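PDB 3ON4: transcriptional regulator, TetR family from Legionella pneumophila subsp. pneumophila str. Philadelphia 1, which probably binds DNA through an N-terminal helix-turn-helix domain and thereby regulates transcription. Local coordinates for residues F31-I36 with P52-L57. Sequence-based numbering, arbitrary orientation.
Sequences FSFKDI and PSKEDL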
ATOM      1  N   PHE A  31       0.450  16.497   4.025  1.00 18.31           N
ATOM      2  CA  PHE A  31      -0.458  17.579   4.376  1.00 18.44           C
ATOM      3  C   PHE A  31       0.100  18.293   5.591  1.00 18.11           C
ATOM      4  O   PHE A  31       0.953  17.756   6.302  1.00 17.51           O
ATOM      5  CB  PHE A  31      -1.863  17.068   4.672  1.00 17.21           C
ATOM      6  CG  PHE A  31      -2.038  16.610   6.094  1.00 19.00           C
ATOM      7  CD1 PHE A  31      -1.585  15.370   6.495  1.00 17.99           C
ATOM      8  CD2 PHE A  31      -2.614  17.453   7.041  1.00 21.90           C
ATOM      9  CE1 PHE A  31      -1.704  14.950   7.823  1.00 20.19           C
ATOM     10  CE2 PHE A  31      -2.722  17.052   8.385  1.00 22.94           C
ATOM     11  CZ  PHE A  31      -2.282  15.796   8.767  1.00 21.88           C
ATOM     12  N   SER A  32      -0.394  19.495   5.831  1.00 17.99           N
ATOM     13  CA  SER A  32       0.034  20.315   6.958  1.00 19.63           C
ATOM     14  C   SER A  32      -1.185  20.921   7.651  1.00 18.48           C
ATOM     15  O   SER A  32      -2.263  20.965   7.090  1.00 17.14           O
ATOM     16  CB  SER A  32       0.944  21.440   6.469  1.00 22.49           C
ATOM     17  OG  SER A  32       0.189  22.423   5.777  1.00 24.63           O
ATOM     18  N   PHE A  33      -0.998  21.425   8.854  1.00 19.29           N
ATOM     19  CA  PHE A  33      -2.066  22.181   9.531  1.00 19.75           C
ATOM     20  C   PHE A  33      -2.559  23.355   8.688  1.00 20.58           C
ATOM     21  O   PHE A  33      -3.750  23.669   8.676  1.00 20.11           O
ATOM     22  CB  PHE A  33      -1.557  22.706  10.860  1.00 21.18           C
ATOM     23  CG  PHE A  33      -1.584  21.686  11.966  1.00 21.86           C
ATOM     24  CD1 PHE A  33      -1.682  20.318  11.699  1.00 21.98           C
ATOM     25  CD2 PHE A  33      -1.506  22.103  13.288  1.00 24.31           C
ATOM     26  CE1 PHE A  33      -1.695  19.393  12.731  1.00 20.96           C
ATOM     27  CE2 PHE A  33      -1.530  21.173  14.321  1.00 26.34           C
ATOM     28  CZ  PHE A  33      -1.617  19.819  14.038  1.00 22.80           C
ATOM     29  N   LYS A  34      -1.639  24.006   7.984  1.00 21.99           N
ATOM     30  CA  LYS A  34      -2.016  25.120   7.102  1.00 23.62           C
ATOM     31  C   LYS A  34      -2.990  24.672   5.997  1.00 22.42           C
ATOM     32  O   LYS A  34      -3.909  25.401   5.658  1.00 23.16           O
ATOM     33  CB  LYS A  34      -0.769  25.727   6.464  1.00 25.81           C
ATOM     34  CG  LYS A  34      -1.054  26.870   5.524  1.00 30.91           C
ATOM     35  CD  LYS A  34      -1.693  28.052   6.238  1.00 33.10           C
ATOM     36  CE  LYS A  34      -1.618  29.313   5.388  1.00 36.15           C
ATOM     37  NZ  LYS A  34      -2.219  30.425   6.134  1.00 36.93           N
ATOM     38  N   ASP A  35      -2.772  23.492   5.433  1.00 21.07           N
ATOM     39  CA  ASP A  35      -3.720  22.945   4.459  1.00 21.40           C
ATOM     40  C   ASP A  35      -5.136  22.852   5.037  1.00 20.39           C
ATOM     41  O   ASP A  35      -6.132  23.124   4.330  1.00 21.02           O
ATOM     42  CB  ASP A  35      -3.297  21.562   3.977  1.00 19.96           C
ATOM     43  CG  ASP A  35      -2.048  21.587   3.126  1.00 23.98           C
ATOM     44  OD1 ASP A  35      -1.851  22.563   2.374  1.00 23.74           O
ATOM     45  OD2 ASP A  35      -1.269  20.609   3.211  1.00 24.30           O
ATOM     46  N   ILE A  36      -5.234  22.419   6.294  1.00 18.54           N
ATOM     47  CA  ILE A  36      -6.539  22.243   6.947  1.00 18.44           C
ATOM     48  C   ILE A  36      -7.185  23.602   7.181  1.00 19.09           C
ATOM     49  O   ILE A  36      -8.363  23.791   6.885  1.00 18.66           O
ATOM     50  CB  ILE A  36      -6.430  21.511   8.305  1.00 18.39           C
ATOM     51  CG1 ILE A  36      -5.916  20.088   8.104  1.00 18.22           C
ATOM     52  CG2 ILE A  36      -7.775  21.489   9.020  1.00 17.82           C
ATOM     53  CD1 ILE A  36      -5.755  19.332   9.402  1.00 20.82           C
ATOM     54  N   PRO A  52      -1.807  19.950  19.657  1.00 24.96           N
ATOM     55  CA  PRO A  52      -0.579  20.743  19.777  1.00 25.63           C
ATOM     56  C   PRO A  52       0.494  20.364  18.762  1.00 25.05           C
ATOM     57  O   PRO A  52       1.237  21.230  18.288  1.00 26.04           O
ATOM     58  CB  PRO A  52      -0.116  20.476  21.219  1.00 27.51           C
ATOM     59  CG  PRO A  52      -1.346  20.141  21.947  1.00 29.24           C
ATOM     60  CD  PRO A  52      -2.285  19.474  20.961  1.00 26.73           C
ATOM     61  N   SER A  53       0.566  19.082  18.418  1.00 23.59           N
ATOM     62  CA  SER A  53       1.516  18.611  17.432  1.00 23.14           C
ATOM     63  C   SER A  53       0.779  17.890  16.324  1.00 21.46           C
ATOM     64  O   SER A  53      -0.323  17.396  16.521  1.00 21.06           O
ATOM     65  CB  SER A  53       2.535  17.682  18.090  1.00 23.56           C
ATOM     66  OG  SER A  53       1.928  16.459  18.447  1.00 24.01           O
ATOM     67  N   LYS A  54       1.394  17.808  15.160  1.00 21.02           N
ATOM     68  CA  LYS A  54       0.819  16.987  14.088  1.00 19.92           C
ATOM     69  C   LYS A  54       0.573  15.563  14.581  1.00 19.19           C
ATOM     70  O   LYS A  54      -0.449  14.969  14.231  1.00 18.04           O
ATOM     71  CB  LYS A  54       1.725  16.972  12.873  1.00 21.03           C
ATOM     72  CG  LYS A  54       1.111  16.420  11.604  1.00 20.99           C
ATOM     73  CD  LYS A  54       2.119  16.533  10.482  1.00 22.65           C
ATOM     74  CE  LYS A  54       1.587  16.009   9.199  1.00 20.46           C
ATOM     75  NZ  LYS A  54       2.544  16.159   8.052  1.00 19.44           N
ATOM     76  N   GLU A  55       1.494  15.030  15.394  1.00 18.01           N
ATOM     77  CA  GLU A  55       1.353  13.684  15.961  1.00 18.58           C
ATOM     78  C   GLU A  55       0.025  13.491  16.686  1.00 18.07           C
ATOM     79  O   GLU A  55      -0.633  12.450  16.514  1.00 17.00           O
ATOM     80  CB  GLU A  55       2.514  13.374  16.918  1.00 20.05           C
ATOM     81  CG  GLU A  55       2.416  12.064  17.706  1.00 22.07           C
ATOM     82  CD  GLU A  55       3.643  11.798  18.592  1.00 24.66           C
ATOM     83  OE1 GLU A  55       4.687  12.497  18.474  1.00 26.78           O
ATOM     84  OE2 GLU A  55       3.566  10.871  19.413  1.00 27.68           O
ATOM     85  N   ASP A  56      -0.351  14.472  17.500  1.00 17.69           N
ATOM     86  CA  ASP A  56      -1.617  14.418  18.227  1.00 18.69           C
ATOM     87  C   ASP A  56      -2.815  14.256  17.298  1.00 18.69           C
ATOM     88  O   ASP A  56      -3.752  13.516  17.609  1.00 18.72           O
ATOM     89  CB  ASP A  56      -1.805  15.661  19.089  1.00 19.91           C
ATOM     90  CG  ASP A  56      -0.783  15.754  20.212  1.00 23.34           C
ATOM     91  OD1 ASP A  56      -0.618  14.780  20.949  1.00 25.45           O
ATOM     92  OD2 ASP A  56      -0.159  16.811  20.358  1.00 25.90           O
ATOM     93  N   LEU A  57      -2.773  14.956  16.161  1.00 17.64           N
ATOM     94  CA  LEU A  57      -3.851  14.873  15.184  1.00 17.31           C
ATOM     95  C   LEU A  57      -3.814  13.498  14.527  1.00 16.72           C
ATOM     96  O   LEU A  57      -4.865  12.857  14.391  1.00 17.26           O
ATOM     97  CB  LEU A  57      -3.749  15.987  14.143  1.00 17.59           C
ATOM     98  CG  LEU A  57      -4.750  15.945  12.985  1.00 15.53           C
ATOM     99  CD1 LEU A  57      -6.185  15.980  13.525  1.00 17.35           C
ATOM    100  CD2 LEU A  57      -4.498  17.125  12.019  1.00 17.68           C
TER
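In the N-terminal three-helix head, which probably binds DNA as in other TetR-family regulators, the predicted helix-turn-helix packs against the start of the long helix 54-77, and here Lys54 meets Phe31 and Phe33 where helix 33-40 begins. With CG anti to the backbone N (chi1 -167°) and the remaining chain extended, Lys54 runs over one face of the Phe31 ring. Its CE lies 4.1 Å from the ring centroid in a CH-pi contact, and NZ, over the same face, adds a cation-pi interaction. The ammonium group donates to Phe31 O at 2.9 Å, nearly in line with the carbonyl bond (169° at the oxygen); NZ also donates to Tyr28 O, so two carbonyl oxygens grip it. Deeper in, Leu57 CD2 is a methyl group shared by three apolar side chains: it lies near the plane of the Phe31 ring at its edge, touches Phe33 CE1 at 3.7 Å, and meets Ile36 CD1 tip to tip. Ala19 of helix 11-26 touches both Leu57 and Ile36, while Ile47 of helix 44-50 packs on Phe33 and Ile36, so helices 11-26, 33-40 and 44-50 come together beside helix 54-77. Both segments begin their helices with capping boxes, Ser32 with Asp35 and Ser53 with Asp56. Beside the second cap, the edge of the Phe33 ring brings CZ to 3.7 Å from Ser53 O.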